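Local coordinates for protein valine-pyruvate aminotransferase (Salmonella typhimurium, PDB 3G7Q) that catalyses the pyridoxal 5'-phosphate-dependent transfer of an amino group between valine and pyruvate, a reaction that yields alanine, at residues G182-R188 and I214-N220; P240-M246 and C258-N264. All coordinates share one frame; numbering follows the deposited sequence. Where two conformers were deposited one is given.

Interaction 1 of 2, residues G182-R188 and I214-N220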
loop_
_atom_site.group_PDB
_atom_site.type_symbol
_atom_site.label_atom_id
_atom_site.label_comp_id
_atom_site.label_asym_id
_atom_site.label_seq_id
_atom_site.Cartn_x
_atom_site.Cartn_y
_atom_site.Cartn_z
ATOM N N GLY A 182 7.763 20.654 -12.319
ATOM C CA GLY A 182 6.803 20.574 -11.226
ATOM C C GLY A 182 7.445 20.342 -9.863
ATOM O O GLY A 182 6.893 20.744 -8.849
HETATM N N MSE A 183 8.592 19.673 -9.849
HETATM C CA MSE A 183 9.317 19.380 -8.619
HETATM C C MSE A 183 10.726 18.949 -8.937
HETATM O O MSE A 183 11.009 18.480 -10.043
HETATM C CB MSE A 183 8.621 18.284 -7.796
HETATM C CG MSE A 183 8.201 17.052 -8.559
HETATM SE SE MSE A 183 7.497 15.644 -7.338
HETATM C CE MSE A 183 8.936 14.862 -7.008
ATOM N N ILE A 184 11.595 19.111 -7.940
ATOM C CA ILE A 184 12.998 18.747 -8.031
ATOM C C ILE A 184 13.165 17.587 -7.057
ATOM O O ILE A 184 12.758 17.693 -5.905
ATOM C CB ILE A 184 13.900 19.910 -7.641
ATOM C CG1 ILE A 184 13.619 21.121 -8.544
ATOM C CG2 ILE A 184 15.361 19.474 -7.700
ATOM C CD1 ILE A 184 14.484 22.378 -8.260
ATOM N N CYS A 185 13.764 16.497 -7.517
ATOM C CA CYS A 185 13.866 15.301 -6.696
ATOM C C CYS A 185 15.287 14.765 -6.587
ATOM O O CYS A 185 15.940 14.548 -7.597
ATOM C CB CYS A 185 12.962 14.235 -7.298
ATOM S SG CYS A 185 12.777 12.796 -6.259
ATOM N N VAL A 186 15.754 14.544 -5.358
ATOM C CA VAL A 186 17.079 14.001 -5.095
ATOM C C VAL A 186 16.945 12.992 -3.950
ATOM O O VAL A 186 15.940 12.960 -3.253
ATOM C CB VAL A 186 18.109 15.075 -4.696
ATOM C CG1 VAL A 186 18.337 16.059 -5.801
ATOM C CG2 VAL A 186 17.676 15.795 -3.414
ATOM N N SER A 187 17.934 12.132 -3.790
ATOM C CA SER A 187 17.978 11.201 -2.654
ATOM C C SER A 187 19.288 11.514 -1.947
ATOM O O SER A 187 20.194 12.102 -2.560
ATOM C CB SER A 187 17.904 9.748 -3.106
ATOM O OG SER A 187 18.945 9.472 -4.040
ATOM N N ARG A 188 19.400 11.161 -0.657
ATOM C CA ARG A 188 20.616 11.449 0.094
ATOM C C ARG A 188 20.701 10.619 1.357
ATOM O O ARG A 188 19.962 10.884 2.308
ATOM C CB ARG A 188 20.649 12.936 0.488
ATOM C CG ARG A 188 21.978 13.467 0.959
ATOM C CD ARG A 188 21.808 14.884 1.477
ATOM N NE ARG A 188 23.050 15.632 1.502
ATOM C CZ ARG A 188 23.339 16.613 2.366
ATOM N NH1 ARG A 188 22.499 16.932 3.348
ATOM N NH2 ARG A 188 24.484 17.256 2.288
ATOM N N ILE A 214 8.560 25.660 -6.461
ATOM C CA ILE A 214 8.310 24.228 -6.592
ATOM C C ILE A 214 9.025 23.531 -5.445
ATOM O O ILE A 214 10.026 24.052 -4.944
ATOM C CB ILE A 214 8.775 23.668 -7.945
ATOM C CG1 ILE A 214 10.273 23.905 -8.159
ATOM C CG2 ILE A 214 7.942 24.282 -9.088
ATOM C CD1 ILE A 214 10.774 23.348 -9.453
ATOM N N PRO A 215 8.498 22.372 -5.009
ATOM C CA PRO A 215 9.134 21.677 -3.891
ATOM C C PRO A 215 10.449 20.999 -4.219
ATOM O O PRO A 215 10.676 20.578 -5.363
ATOM C CB PRO A 215 8.130 20.571 -3.542
ATOM C CG PRO A 215 7.356 20.338 -4.811
ATOM C CD PRO A 215 7.297 21.667 -5.500
ATOM N N LEU A 216 11.289 20.879 -3.199
ATOM C CA LEU A 216 12.513 20.087 -3.286
ATOM C C LEU A 216 12.224 18.826 -2.506
ATOM O O LEU A 216 12.000 18.889 -1.313
ATOM C CB LEU A 216 13.704 20.801 -2.671
ATOM C CG LEU A 216 15.013 20.013 -2.577
ATOM C CD1 LEU A 216 15.434 19.463 -3.949
ATOM C CD2 LEU A 216 16.125 20.891 -1.911
ATOM N N VAL A 217 12.219 17.688 -3.195
ATOM C CA VAL A 217 11.878 16.417 -2.592
ATOM C C VAL A 217 13.178 15.674 -2.334
ATOM O O VAL A 217 13.994 15.525 -3.250
ATOM C CB VAL A 217 10.946 15.599 -3.525
ATOM C CG1 VAL A 217 10.528 14.304 -2.855
ATOM C CG2 VAL A 217 9.700 16.422 -3.901
ATOM N N ILE A 218 13.382 15.240 -1.090
ATOM C CA ILE A 218 14.593 14.517 -0.683
ATOM C C ILE A 218 14.240 13.139 -0.120
ATOM O O ILE A 218 13.537 13.021 0.883
ATOM C CB ILE A 218 15.424 15.282 0.372
ATOM C CG1 ILE A 218 15.693 16.719 -0.092
ATOM C CG2 ILE A 218 16.728 14.517 0.655
ATOM C CD1 ILE A 218 16.361 17.654 0.975
ATOM N N ASP A 219 14.700 12.100 -0.797
ATOM C CA ASP A 219 14.492 10.750 -0.342
ATOM C C ASP A 219 15.615 10.414 0.658
ATOM O O ASP A 219 16.783 10.310 0.268
ATOM C CB ASP A 219 14.509 9.782 -1.498
ATOM C CG ASP A 219 14.104 8.379 -1.070
ATOM O OD1 ASP A 219 13.946 8.142 0.148
ATOM O OD2 ASP A 219 13.904 7.545 -1.961
ATOM N N ASN A 220 15.230 10.245 1.930
ATOM C CA ASN A 220 16.131 10.008 3.078
ATOM C C ASN A 220 15.951 8.567 3.594
ATOM O O ASN A 220 16.164 8.308 4.778
ATOM C CB ASN A 220 15.793 11.009 4.168
ATOM C CG ASN A 220 16.862 11.166 5.275
ATOM O OD1 ASN A 220 16.595 10.943 6.461
ATOM N ND2 ASN A 220 18.029 11.575 4.893
#
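Ile184 and Val186 exchange backbone hydrogen bonds with Pro215, Val217 and Asp219. The amide of Ile184 donates to Pro215 O, and Ile184 O accepts from Val217 N at 2.8 Å. Val186 repeats the step: its N donates to Val217 O, and its O accepts from Asp219 N. The ladder ends with Arg188 N on Asp219 O. A weak side-chain bond follows, from Asn220 ND2 to Arg188 O at 3.3 Å. CA-H...O contacts fill in between, such as Ile218 CA to Val186 O at 3.3 Å.

The strands are parallel, with axes 20° apart. With helix 199-211 they form a beta-alpha-beta unit of the large cofactor-binding domain of fold-type I aminotransferases. Its helix packs on the face bearing Ile184, Val186 and Leu216.

On the helix 199-211 side, aliphatic branches meet. Ile214 CD1 touches Ile184 CG1 at 3.7 Å, the two side chains crossing at about a right angle. Leu216 CD1 reaches across to Ile184 CG2 at 3.8 Å. Val186 CG2 lies alongside Ile218 CG1, both side chains pointing the same way. On the other face, selenomethionine Met183 has CG between its backbone N and carbonyl carbon (chi1 48°). Its side chain then bends at chi3 (-89°), which brings Met183 CE to Val217 CG2 at 3.6 Å. Met183 CB also touches Pro215 CG at 3.8 Å. Phe111 and Phe115 of helix 107-118 pack on this face.

The polar side chains turn to other partners. Ser187 CB and Asp219 CB touch, 3.8 Å apart. Their polar ends bond outside the pair, Ser187 OG to Glu137 and Asp219 OD1 to the amide of Ala221, while the Arg188 guanidinium forms a salt bridge with Asp199.

Interaction 2 of 2, residues P240-M246 and C258-N264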
loop_
_atom_site.group_PDB
_atom_site.type_symbol
_atom_site.label_atom_id
_atom_site.label_comp_id
_atom_site.label_asym_id
_atom_site.label_seq_id
_atom_site.Cartn_x
_atom_site.Cartn_y
_atom_site.Cartn_z
ATOM N N PRO A 240 9.871 24.536 5.183
ATOM C CA PRO A 240 8.542 24.255 4.607
ATOM C C PRO A 240 8.436 23.993 3.091
ATOM O O PRO A 240 7.385 23.521 2.659
ATOM C CB PRO A 240 7.742 25.505 4.987
ATOM C CG PRO A 240 8.387 25.979 6.232
ATOM C CD PRO A 240 9.862 25.787 5.955
ATOM N N ASN A 241 9.467 24.302 2.301
ATOM C CA ASN A 241 9.453 23.992 0.864
ATOM C C ASN A 241 10.139 22.660 0.557
ATOM O O ASN A 241 10.376 22.325 -0.611
ATOM C CB ASN A 241 10.124 25.088 0.048
ATOM C CG ASN A 241 9.760 25.030 -1.431
ATOM O OD1 ASN A 241 8.602 24.875 -1.766
ATOM N ND2 ASN A 241 10.744 25.168 -2.313
ATOM N N ILE A 242 10.500 21.918 1.595
ATOM C CA ILE A 242 11.137 20.620 1.405
ATOM C C ILE A 242 10.158 19.509 1.755
ATOM O O ILE A 242 9.371 19.622 2.695
ATOM C CB ILE A 242 12.431 20.498 2.208
ATOM C CG1 ILE A 242 13.476 21.425 1.585
ATOM C CG2 ILE A 242 12.937 19.041 2.191
ATOM C CD1 ILE A 242 14.743 21.456 2.272
ATOM N N ILE A 243 10.177 18.459 0.953
ATOM C CA ILE A 243 9.381 17.261 1.198
ATOM C C ILE A 243 10.412 16.169 1.457
ATOM O O ILE A 243 11.186 15.839 0.575
ATOM C CB ILE A 243 8.475 16.894 0.018
ATOM C CG1 ILE A 243 7.532 18.070 -0.357
ATOM C CG2 ILE A 243 7.624 15.644 0.356
ATOM C CD1 ILE A 243 6.734 17.810 -1.634
ATOM N N LEU A 244 10.394 15.599 2.658
ATOM C CA LEU A 244 11.391 14.623 3.084
ATOM C C LEU A 244 10.761 13.245 3.256
ATOM O O LEU A 244 9.843 13.110 4.062
ATOM C CB LEU A 244 11.992 15.134 4.394
ATOM C CG LEU A 244 13.058 14.376 5.176
ATOM C CD1 LEU A 244 14.197 14.029 4.268
ATOM C CD2 LEU A 244 13.513 15.262 6.355
ATOM N N CYS A 245 11.267 12.232 2.535
ATOM C CA CYS A 245 10.717 10.877 2.597
ATOM C C CYS A 245 11.652 10.000 3.408
ATOM O O CYS A 245 12.855 9.961 3.136
ATOM C CB CYS A 245 10.541 10.288 1.210
ATOM S SG CYS A 245 9.420 11.308 0.200
HETATM N N MSE A 246 11.093 9.315 4.402
HETATM C CA MSE A 246 11.840 8.411 5.259
HETATM C C MSE A 246 11.144 7.062 5.239
HETATM O O MSE A 246 10.019 6.933 4.761
HETATM C CB MSE A 246 11.960 8.982 6.678
HETATM C CG MSE A 246 12.678 10.347 6.722
HETATM SE SE MSE A 246 12.844 10.944 8.558
HETATM C CE MSE A 246 14.738 9.732 8.854
ATOM N N CYS A 258 6.226 0.833 6.104
ATOM C CA CYS A 258 6.035 2.121 6.718
ATOM C C CYS A 258 6.907 3.251 6.154
ATOM O O CYS A 258 8.054 3.432 6.563
ATOM C CB CYS A 258 6.245 1.977 8.208
ATOM S SG CYS A 258 5.600 3.365 9.054
ATOM N N GLY A 259 6.332 3.976 5.201
ATOM C CA GLY A 259 6.934 5.153 4.591
ATOM C C GLY A 259 6.458 6.394 5.337
ATOM O O GLY A 259 5.337 6.434 5.862
ATOM N N ILE A 260 7.317 7.406 5.413
ATOM C CA ILE A 260 7.011 8.624 6.134
ATOM C C ILE A 260 7.276 9.814 5.230
ATOM O O ILE A 260 8.304 9.838 4.560
ATOM C CB ILE A 260 7.927 8.724 7.365
ATOM C CG1 ILE A 260 7.655 7.565 8.332
ATOM C CG2 ILE A 260 7.769 10.061 8.065
ATOM C CD1 ILE A 260 8.768 7.337 9.349
ATOM N N ILE A 261 6.376 10.786 5.198
ATOM C CA ILE A 261 6.585 12.003 4.412
ATOM C C ILE A 261 6.509 13.177 5.357
ATOM O O ILE A 261 5.557 13.298 6.145
ATOM C CB ILE A 261 5.545 12.202 3.306
ATOM C CG1 ILE A 261 5.623 11.079 2.273
ATOM C CG2 ILE A 261 5.725 13.543 2.609
ATOM C CD1 ILE A 261 4.410 11.083 1.318
ATOM N N ILE A 262 7.502 14.054 5.275
ATOM C CA ILE A 262 7.540 15.269 6.106
ATOM C C ILE A 262 7.458 16.438 5.146
ATOM O O ILE A 262 8.283 16.548 4.249
ATOM C CB ILE A 262 8.814 15.284 6.980
ATOM C CG1 ILE A 262 8.796 14.066 7.921
ATOM C CG2 ILE A 262 8.913 16.571 7.803
ATOM C CD1 ILE A 262 10.111 13.701 8.404
ATOM N N ALA A 263 6.470 17.309 5.339
ATOM C CA ALA A 263 6.234 18.432 4.423
ATOM C C ALA A 263 5.362 19.472 5.074
ATOM O O ALA A 263 4.865 19.257 6.187
ATOM C CB ALA A 263 5.581 17.921 3.121
ATOM N N ASN A 264 5.159 20.601 4.394
ATOM C CA ASN A 264 4.253 21.630 4.909
ATOM C C ASN A 264 2.838 21.029 5.008
ATOM O O ASN A 264 2.520 20.058 4.322
ATOM C CB ASN A 264 4.297 22.936 4.086
ATOM C CG ASN A 264 3.813 22.776 2.647
ATOM O OD1 ASN A 264 2.732 22.240 2.380
ATOM N ND2 ASN A 264 4.596 23.303 1.708
HETATM O O HOH W 1 7.053 20.980 2.206
#
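Leu244 pairs with Ile262, and Met246 with Ile260, as hydrogen-bonded pairs of an antiparallel ladder. Leu244 N donates to Ile262 O at 2.8 Å, and Ile262 N returns a bond to Leu244 O. Met246 and Ile260 do the same. Cys245 and Ile261 form the non-hydrogen-bonded pair between them. There the CA-H of Cys245 points at Ile260 O, with Cys245 CA 3.3 Å from that oxygen.

Beyond the ladder the two segments are joined by a side chain and a water. Asn264 ND2 donates to Pro240 O at 3.0 Å. Its CG sits between the backbone N and the carbonyl carbon (chi1 64°), placing the amide beside that carbonyl. Asn264 OD1 caps Thr267 N at the start of helix 265-278, so one amide group serves both jobs. The water donates to Pro240 O and Ile242 O and accepts from Asn264 N at 2.9 Å. Pro240 O thus receives two bonds.

Apolar side chains line both faces. Ile243 CG2 lies beside Ile261 CG2 at 3.6 Å, the two side chains pointing the same way. Ile243 CG1 reaches Ala263 CB at 4.0 Å. Helices 107-118 and 265-278 cover this side. On the face of Leu244, Met246 and the two isoleucines paired with them, SE of selenomethionine Met246 meets Ile262 CD1 at 3.9 Å, the two side chains crossing at a slant.

Strands 242-247 and 259-262 form a beta hairpin. It supplies the antiparallel strand next to the parallel strands in the large-domain sheet characteristic of fold-type I aminotransferases.

In the fold
Both interactions belong to the seven-stranded mixed sheet, and their centres lie about 10 Å apart. They come in series along the chain: interaction 1 closes before interaction 2 opens. Strands 216-219 and 242-247 are sheet neighbours, so the order across the four strands is 181-187, 216-219, 242-247, 259-262. The join is direct. Ile218 N lies 2.8 Å from Ile243 O, and Asn220 N lies 2.7 Å from Cys245 O, both probable hydrogen bonds. Helix 107-118 packs against residues of both contacts. Together they carry the sheet from its parallel part to the antiparallel strand 259-262, within the aminotransferase class I and II family region.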